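Local coordinates for protein Old Yellow Enzyme (Pichia, PDB 6AGZ) that probably catalyses the asymmetric reduction of activated carbon-carbon double bonds in enones, using a bound flavin mononucleotide in a TIM-barrel fold, at residues A233-R239 and K277-S283; W309-R315 and R337-G341. All coordinates share one frame; numbering follows the deposited sequence.

Contact 1: A233-R239 and K277-S283; sequences ADHVAVR and KRLAYVS. With FMN (flavin mononucleotide), chain C.
Val236 to Arg239 and Tyr281 to Ser283 run side by side in the TIM barrel, as parts of its neighbouring parallel strands 236-240 and 281-285. Few backbone bonds join them. Ser283 N donates almost straight to Val238 O (2.8 Å, 173°). Ala280 N turns mainly to Val236 O at 2.8 Å and only weakly to Ala233 O, a carbonyl that also receives Val236 N within its own segment. Between these two bonding points lie Val238 N and Tyr281 O, buried and without a partner anywhere in the model. Here the methyl group of Ala237 packs instead over the Tyr281 ring, a CH-pi contact with CB 3.4 Å from the ring centroid and 12° off its normal. Tyr281 CG stands between its backbone N and carbonyl carbon (chi1 62°), which brings the ring over that methyl, while the hydroxyl is hydrogen-bonded to Glu185 and Ser108. Leu279, in the loop leading into strand 281-285, divides its branches, CD1 meeting Val238 CG1 and CD2 meeting Val236 CG1, and packs on helices 218-231 and 258-274 as well.

At the cofactor end Arg239 turns most of its donors to the flavin. NH1 bonds to FMN O2 at 2.8 Å and to the ribityl O2' at 2.9 Å; NH2 reaches O3' weakly. The pyrimidine carbonyl meets the guanidinium edge near its plane, where the positive charge could favour negative charge on the N1-C2-O2 side of the reduced flavin. A leucine here would probably leave O2 and O2' without this shared donor and the pyrimidine edge without this positive charge. NE makes a weak bond to Ser283 OG at 3.0 Å, and a water accepting from Arg239 NH2 at 2.7 Å also bonds Ser283 OG.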
loop_
_atom_site.group_PDB
_atom_site.type_symbol
_atom_site.label_atom_id
_atom_site.label_comp_id
_atom_site.label_asym_id
_atom_site.label_seq_id
_atom_site.Cartn_x
_atom_site.Cartn_y
_atom_site.Cartn_z
ATOM N N ALA A 233 -25.628 -1.431 -0.876
ATOM C CA ALA A 233 -24.281 -0.869 -0.816
ATOM C C ALA A 233 -24.294 0.650 -0.935
ATOM O O ALA A 233 -23.484 1.335 -0.298
ATOM C CB ALA A 233 -23.409 -1.483 -1.908
ATOM N N ASP A 234 -25.204 1.201 -1.742
ATOM C CA ASP A 234 -25.244 2.648 -1.930
ATOM C C ASP A 234 -25.735 3.400 -0.698
ATOM O O ASP A 234 -25.757 4.635 -0.721
ATOM C CB ASP A 234 -26.115 3.000 -3.138
ATOM C CG ASP A 234 -27.307 2.081 -3.288
ATOM O OD1 ASP A 234 -27.776 1.534 -2.268
ATOM O OD2 ASP A 234 -27.774 1.900 -4.433
ATOM N N HIS A 235 -26.123 2.697 0.369
ATOM C CA HIS A 235 -26.478 3.318 1.638
ATOM C C HIS A 235 -25.455 3.012 2.727
ATOM O O HIS A 235 -25.744 3.197 3.914
ATOM C CB HIS A 235 -27.870 2.865 2.084
ATOM C CG HIS A 235 -28.955 3.173 1.100
ATOM N ND1 HIS A 235 -29.620 4.381 1.079
ATOM C CD2 HIS A 235 -29.502 2.428 0.111
ATOM C CE1 HIS A 235 -30.524 4.368 0.116
ATOM N NE2 HIS A 235 -30.472 3.193 -0.486
ATOM N N VAL A 236 -24.264 2.548 2.348
ATOM C CA VAL A 236 -23.252 2.090 3.293
ATOM C C VAL A 236 -21.948 2.832 3.028
ATOM O O VAL A 236 -21.614 3.132 1.876
ATOM C CB VAL A 236 -23.038 0.562 3.199
ATOM C CG1 VAL A 236 -22.012 0.090 4.221
ATOM C CG2 VAL A 236 -24.350 -0.170 3.400
ATOM N N ALA A 237 -21.217 3.130 4.100
ATOM C CA ALA A 237 -19.905 3.752 4.016
ATOM C C ALA A 237 -19.046 3.222 5.157
ATOM O O ALA A 237 -19.493 2.409 5.970
ATOM C CB ALA A 237 -20.016 5.277 4.058
ATOM N N VAL A 238 -17.802 3.698 5.216
ATOM C CA VAL A 238 -16.858 3.265 6.241
ATOM C C VAL A 238 -15.786 4.335 6.368
ATOM O O VAL A 238 -15.475 5.039 5.402
ATOM C CB VAL A 238 -16.256 1.877 5.896
ATOM C CG1 VAL A 238 -15.411 1.956 4.631
ATOM C CG2 VAL A 238 -15.447 1.325 7.064
ATOM N N ARG A 239 -15.229 4.471 7.569
ATOM C CA ARG A 239 -14.119 5.386 7.802
ATOM C C ARG A 239 -12.905 4.616 8.300
ATOM O O ARG A 239 -13.024 3.726 9.148
ATOM C CB ARG A 239 -14.484 6.483 8.805
ATOM C CG ARG A 239 -13.402 7.544 8.929
ATOM C CD ARG A 239 -13.870 8.760 9.700
ATOM N NE ARG A 239 -13.433 9.992 9.051
ATOM C CZ ARG A 239 -13.485 11.194 9.612
ATOM N NH1 ARG A 239 -13.947 11.332 10.846
ATOM N NH2 ARG A 239 -13.067 12.257 8.942
ATOM N N LYS A 277 -21.309 -4.227 -5.732
ATOM C CA LYS A 277 -21.687 -3.671 -4.431
ATOM C C LYS A 277 -20.687 -2.567 -4.105
ATOM O O LYS A 277 -19.708 -2.783 -3.385
ATOM C CB LYS A 277 -21.729 -4.751 -3.352
ATOM C CG LYS A 277 -22.593 -5.948 -3.710
ATOM C CD LYS A 277 -22.690 -6.921 -2.551
ATOM C CE LYS A 277 -21.313 -7.313 -2.046
ATOM N NZ LYS A 277 -21.301 -7.508 -0.571
ATOM N N ARG A 278 -20.952 -1.375 -4.631
ATOM C CA ARG A 278 -20.080 -0.220 -4.472
ATOM C C ARG A 278 -20.584 0.623 -3.309
ATOM O O ARG A 278 -21.735 1.074 -3.321
ATOM C CB ARG A 278 -20.038 0.604 -5.760
ATOM C CG ARG A 278 -19.470 2.009 -5.600
ATOM C CD ARG A 278 -17.948 2.017 -5.601
ATOM N NE ARG A 278 -17.397 1.619 -6.893
ATOM C CZ ARG A 278 -16.099 1.465 -7.139
ATOM N NH1 ARG A 278 -15.211 1.671 -6.175
ATOM N NH2 ARG A 278 -15.690 1.096 -8.344
ATOM N N LEU A 279 -19.730 0.823 -2.307
ATOM C CA LEU A 279 -20.099 1.654 -1.171
ATOM C C LEU A 279 -20.420 3.072 -1.629
ATOM O O LEU A 279 -19.936 3.539 -2.664
ATOM C CB LEU A 279 -18.973 1.686 -0.135
ATOM C CG LEU A 279 -18.601 0.382 0.571
ATOM C CD1 LEU A 279 -17.541 0.635 1.635
ATOM C CD2 LEU A 279 -19.831 -0.269 1.181
ATOM N N ALA A 280 -21.260 3.754 -0.848
ATOM C CA ALA A 280 -21.568 5.149 -1.141
ATOM C C ALA A 280 -20.300 5.993 -1.140
ATOM O O ALA A 280 -20.073 6.795 -2.053
ATOM C CB ALA A 280 -22.581 5.688 -0.130
ATOM N N TYR A 281 -19.452 5.811 -0.130
ATOM C CA TYR A 281 -18.177 6.511 -0.062
ATOM C C TYR A 281 -17.282 5.812 0.950
ATOM O O TYR A 281 -17.748 5.047 1.798
ATOM C CB TYR A 281 -18.359 7.988 0.310
ATOM C CG TYR A 281 -18.982 8.224 1.672
ATOM C CD1 TYR A 281 -20.361 8.280 1.826
ATOM C CD2 TYR A 281 -18.189 8.405 2.799
ATOM C CE1 TYR A 281 -20.935 8.502 3.066
ATOM C CE2 TYR A 281 -18.752 8.626 4.043
ATOM C CZ TYR A 281 -20.125 8.674 4.170
ATOM O OH TYR A 281 -20.690 8.892 5.406
ATOM N N VAL A 282 -15.983 6.080 0.840
ATOM C CA VAL A 282 -14.994 5.667 1.826
ATOM C C VAL A 282 -14.386 6.926 2.426
ATOM O O VAL A 282 -13.888 7.788 1.693
ATOM C CB VAL A 282 -13.905 4.769 1.210
ATOM C CG1 VAL A 282 -12.800 4.508 2.218
ATOM C CG2 VAL A 282 -14.508 3.458 0.735
ATOM N N SER A 283 -14.434 7.035 3.751
ATOM C CA SER A 283 -13.975 8.225 4.455
ATOM C C SER A 283 -12.562 8.003 4.982
ATOM O O SER A 283 -12.295 7.000 5.651
ATOM C CB SER A 283 -14.919 8.573 5.606
ATOM O OG SER A 283 -14.518 9.775 6.239
HETATM N N1 FMN C . -14.403 11.520 13.695
HETATM C C2 FMN C . -15.192 10.386 13.638
HETATM O O2 FMN C . -14.999 9.547 12.758
HETATM N N3 FMN C . -16.193 10.188 14.565
HETATM C C4 FMN C . -16.411 11.125 15.552
HETATM O O4 FMN C . -17.302 10.957 16.383
HETATM C C4A FMN C . -15.620 12.266 15.611
HETATM N N5 FMN C . -15.839 13.198 16.598
HETATM C C5A FMN C . -15.061 14.334 16.661
HETATM C C6 FMN C . -15.289 15.270 17.660
HETATM C C7 FMN C . -14.509 16.417 17.732
HETATM C C7M FMN C . -14.759 17.428 18.810
HETATM C C8 FMN C . -13.498 16.627 16.805
HETATM C C8M FMN C . -12.654 17.865 16.881
HETATM C C9 FMN C . -13.269 15.689 15.807
HETATM C C9A FMN C . -14.050 14.539 15.729
HETATM N N10 FMN C . -13.825 13.601 14.738
HETATM C C10 FMN C . -14.611 12.464 14.679
HETATM C "C1'" FMN C . -12.742 13.823 13.721
HETATM C "C2'" FMN C . -13.326 14.696 12.606
HETATM O "O2'" FMN C . -14.392 14.008 11.988
HETATM C "C3'" FMN C . -12.294 15.107 11.556
HETATM O "O3'" FMN C . -11.806 13.967 10.886
HETATM C "C4'" FMN C . -11.140 15.876 12.193
HETATM O "O4'" FMN C . -11.651 16.865 13.057
HETATM C "C5'" FMN C . -10.264 16.551 11.145
HETATM O "O5'" FMN C . -11.061 17.373 10.322
HETATM P P FMN C . -10.950 18.975 10.431
HETATM O O1P FMN C . -9.501 19.379 10.297
HETATM O O2P FMN C . -11.755 19.621 9.330
HETATM O O3P FMN C . -11.486 19.415 11.772
HETATM O O HOH W 1 -12.774 11.582 6.301
#

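Contact 2: W309-R315 and R337-G341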
loop_
_atom_site.group_PDB
_atom_site.type_symbol
_atom_site.label_atom_id
_atom_site.label_comp_id
_atom_site.label_asym_id
_atom_site.label_seq_id
_atom_site.Cartn_x
_atom_site.Cartn_y
_atom_site.Cartn_z
ATOM N N TRP A 309 -9.035 2.284 -4.050
ATOM C CA TRP A 309 -10.464 2.571 -4.062
ATOM C C TRP A 309 -10.781 3.535 -5.199
ATOM O O TRP A 309 -10.187 4.615 -5.290
ATOM C CB TRP A 309 -10.898 3.147 -2.717
ATOM C CG TRP A 309 -12.316 3.594 -2.702
ATOM C CD1 TRP A 309 -12.768 4.879 -2.714
ATOM C CD2 TRP A 309 -13.480 2.757 -2.687
ATOM N NE1 TRP A 309 -14.141 4.897 -2.700
ATOM C CE2 TRP A 309 -14.603 3.608 -2.685
ATOM C CE3 TRP A 309 -13.681 1.374 -2.672
ATOM C CZ2 TRP A 309 -15.907 3.121 -2.666
ATOM C CZ3 TRP A 309 -14.977 0.892 -2.654
ATOM C CH2 TRP A 309 -16.073 1.763 -2.651
ATOM N N LYS A 310 -11.719 3.146 -6.064
ATOM C CA LYS A 310 -12.053 3.918 -7.253
ATOM C C LYS A 310 -13.337 4.726 -7.112
ATOM O O LYS A 310 -13.643 5.526 -8.003
ATOM C CB LYS A 310 -12.181 2.990 -8.468
ATOM C CG LYS A 310 -10.950 2.142 -8.740
ATOM C CD LYS A 310 -9.759 2.999 -9.129
ATOM C CE LYS A 310 -8.590 2.137 -9.577
ATOM N NZ LYS A 310 -7.442 2.963 -10.039
ATOM N N GLY A 311 -14.086 4.546 -6.031
ATOM C CA GLY A 311 -15.355 5.214 -5.847
ATOM C C GLY A 311 -15.214 6.562 -5.173
ATOM O O GLY A 311 -14.129 7.145 -5.102
ATOM N N VAL A 312 -16.345 7.066 -4.675
ATOM C CA VAL A 312 -16.346 8.335 -3.959
ATOM C C VAL A 312 -15.495 8.204 -2.707
ATOM O O VAL A 312 -15.622 7.237 -1.945
ATOM C CB VAL A 312 -17.783 8.758 -3.621
ATOM C CG1 VAL A 312 -17.784 10.026 -2.779
ATOM C CG2 VAL A 312 -18.593 8.957 -4.894
ATOM N N VAL A 313 -14.612 9.176 -2.490
ATOM C CA VAL A 313 -13.742 9.200 -1.322
ATOM C C VAL A 313 -13.915 10.540 -0.622
ATOM O O VAL A 313 -13.847 11.595 -1.261
ATOM C CB VAL A 313 -12.265 8.956 -1.696
ATOM C CG1 VAL A 313 -11.802 9.923 -2.780
ATOM C CG2 VAL A 313 -11.381 9.060 -0.462
ATOM N N LEU A 314 -14.164 10.496 0.682
ATOM C CA LEU A 314 -14.275 11.693 1.505
ATOM C C LEU A 314 -12.958 11.896 2.239
ATOM O O LEU A 314 -12.554 11.044 3.029
ATOM C CB LEU A 314 -15.430 11.566 2.499
ATOM C CG LEU A 314 -15.428 12.550 3.671
ATOM C CD1 LEU A 314 -15.535 13.986 3.179
ATOM C CD2 LEU A 314 -16.550 12.226 4.646
ATOM N N ARG A 315 -12.290 13.013 1.978
ATOM C CA ARG A 315 -11.008 13.320 2.599
ATOM C C ARG A 315 -11.203 14.419 3.633
ATOM O O ARG A 315 -11.758 15.477 3.317
ATOM C CB ARG A 315 -9.986 13.749 1.544
ATOM C CG ARG A 315 -9.939 12.823 0.339
ATOM C CD ARG A 315 -8.873 13.243 -0.659
ATOM N NE ARG A 315 -7.526 13.092 -0.119
ATOM C CZ ARG A 315 -6.418 13.169 -0.848
ATOM N NH1 ARG A 315 -6.496 13.390 -2.153
ATOM N NH2 ARG A 315 -5.232 13.022 -0.275
ATOM N N ARG A 337 -14.380 12.571 -8.049
ATOM C CA ARG A 337 -14.985 11.675 -7.068
ATOM C C ARG A 337 -14.563 12.002 -5.637
ATOM O O ARG A 337 -14.686 11.147 -4.755
ATOM C CB ARG A 337 -14.655 10.213 -7.395
ATOM C CG ARG A 337 -13.175 9.910 -7.664
ATOM C CD ARG A 337 -12.384 9.689 -6.378
ATOM N NE ARG A 337 -11.028 9.204 -6.621
ATOM C CZ ARG A 337 -10.605 7.982 -6.311
ATOM N NH1 ARG A 337 -11.430 7.117 -5.737
ATOM N NH2 ARG A 337 -9.354 7.625 -6.567
ATOM N N THR A 338 -14.083 13.215 -5.380
ATOM C CA THR A 338 -13.504 13.566 -4.091
ATOM C C THR A 338 -14.403 14.542 -3.344
ATOM O O THR A 338 -14.748 15.606 -3.871
ATOM C CB THR A 338 -12.108 14.170 -4.263
ATOM O OG1 THR A 338 -11.245 13.210 -4.884
ATOM C CG2 THR A 338 -11.530 14.565 -2.913
ATOM N N LEU A 339 -14.775 14.174 -2.123
ATOM C CA LEU A 339 -15.459 15.051 -1.186
ATOM C C LEU A 339 -14.455 15.595 -0.176
ATOM O O LEU A 339 -13.467 14.937 0.157
ATOM C CB LEU A 339 -16.579 14.307 -0.454
ATOM C CG LEU A 339 -17.607 13.552 -1.300
ATOM C CD1 LEU A 339 -18.574 12.791 -0.406
ATOM C CD2 LEU A 339 -18.360 14.503 -2.214
ATOM N N ILE A 340 -14.717 16.804 0.313
ATOM C CA ILE A 340 -13.844 17.470 1.274
ATOM C C ILE A 340 -14.629 17.681 2.560
ATOM O O ILE A 340 -15.674 18.344 2.555
ATOM C CB ILE A 340 -13.307 18.804 0.734
ATOM C CG1 ILE A 340 -12.449 18.567 -0.511
ATOM C CG2 ILE A 340 -12.501 19.521 1.805
ATOM C CD1 ILE A 340 -11.153 17.835 -0.232
ATOM N N GLY A 341 -14.128 17.118 3.656
ATOM C CA GLY A 341 -14.765 17.241 4.955
ATOM C C GLY A 341 -14.069 18.287 5.819
ATOM O O GLY A 341 -12.843 18.332 5.885
#
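Val313 to Arg315 and Thr338 to Gly341 pair as parallel strands, the axes of these short segments approaching to 4.6 Å and inclined by 30°, through four regular bonds: Val313 N to the carbonyl of Arg337 just ahead of its strand, Leu339 N to Val313 O, Arg315 N to Leu339 O and Gly341 N to Arg315 O. The side chain of Arg337 reaches back across the loop that follows helix 303-308. Its NH1 is shared by two carbonyls, Trp309 O and Gly311 O, each 2.8 Å away and both close to the guanidinium plane. NH1 lies in the carbonyl plane of Gly311 but 37° above that of Trp309. With NH2 bonded to Leu306 O and NE in a salt bridge with Asp335, all three nitrogens are engaged, which fixes the rotation of the group. The bend at chi2 (83°) turns the chain so that CD packs on Val313 CG1. Trp309 NE1 in turn donates to Val312 O at 2.9 Å, and Gly311 N lies over one face of the indole. Val312 CG1 touches Leu339 CD1 at 3.7 Å, while Arg315 lays CD against Thr338 CG2 and its NE forms a salt bridge with Glu286. Strand 313-316, helix 328-334 and strand 338-341 form the last beta-alpha-beta unit of the TIM barrel, ending at Gly341 in the flavin pocket.

How the contacts relate
Along the chain the two contacts come in series. Contact 1 closes the loop from strand 236-240 through helix 258-274 to strand 281-285 before contact 2 opens; contact 2 then closes the shorter excursion through helix 328-334, so the loops neither nest nor cross. Strands 281-285 and 313-316 are barrel neighbours and join the contacts directly, with probable hydrogen bonds from Val282 N to Val312 O and from Leu314 N to Val282 O. A cation-pi contact between Arg278 and Trp309 adds a side-chain tie. Together they link four successive strands, the last of which pairs with strand 29-31 to close the barrel, at whose C-terminal mouth the flavin sits.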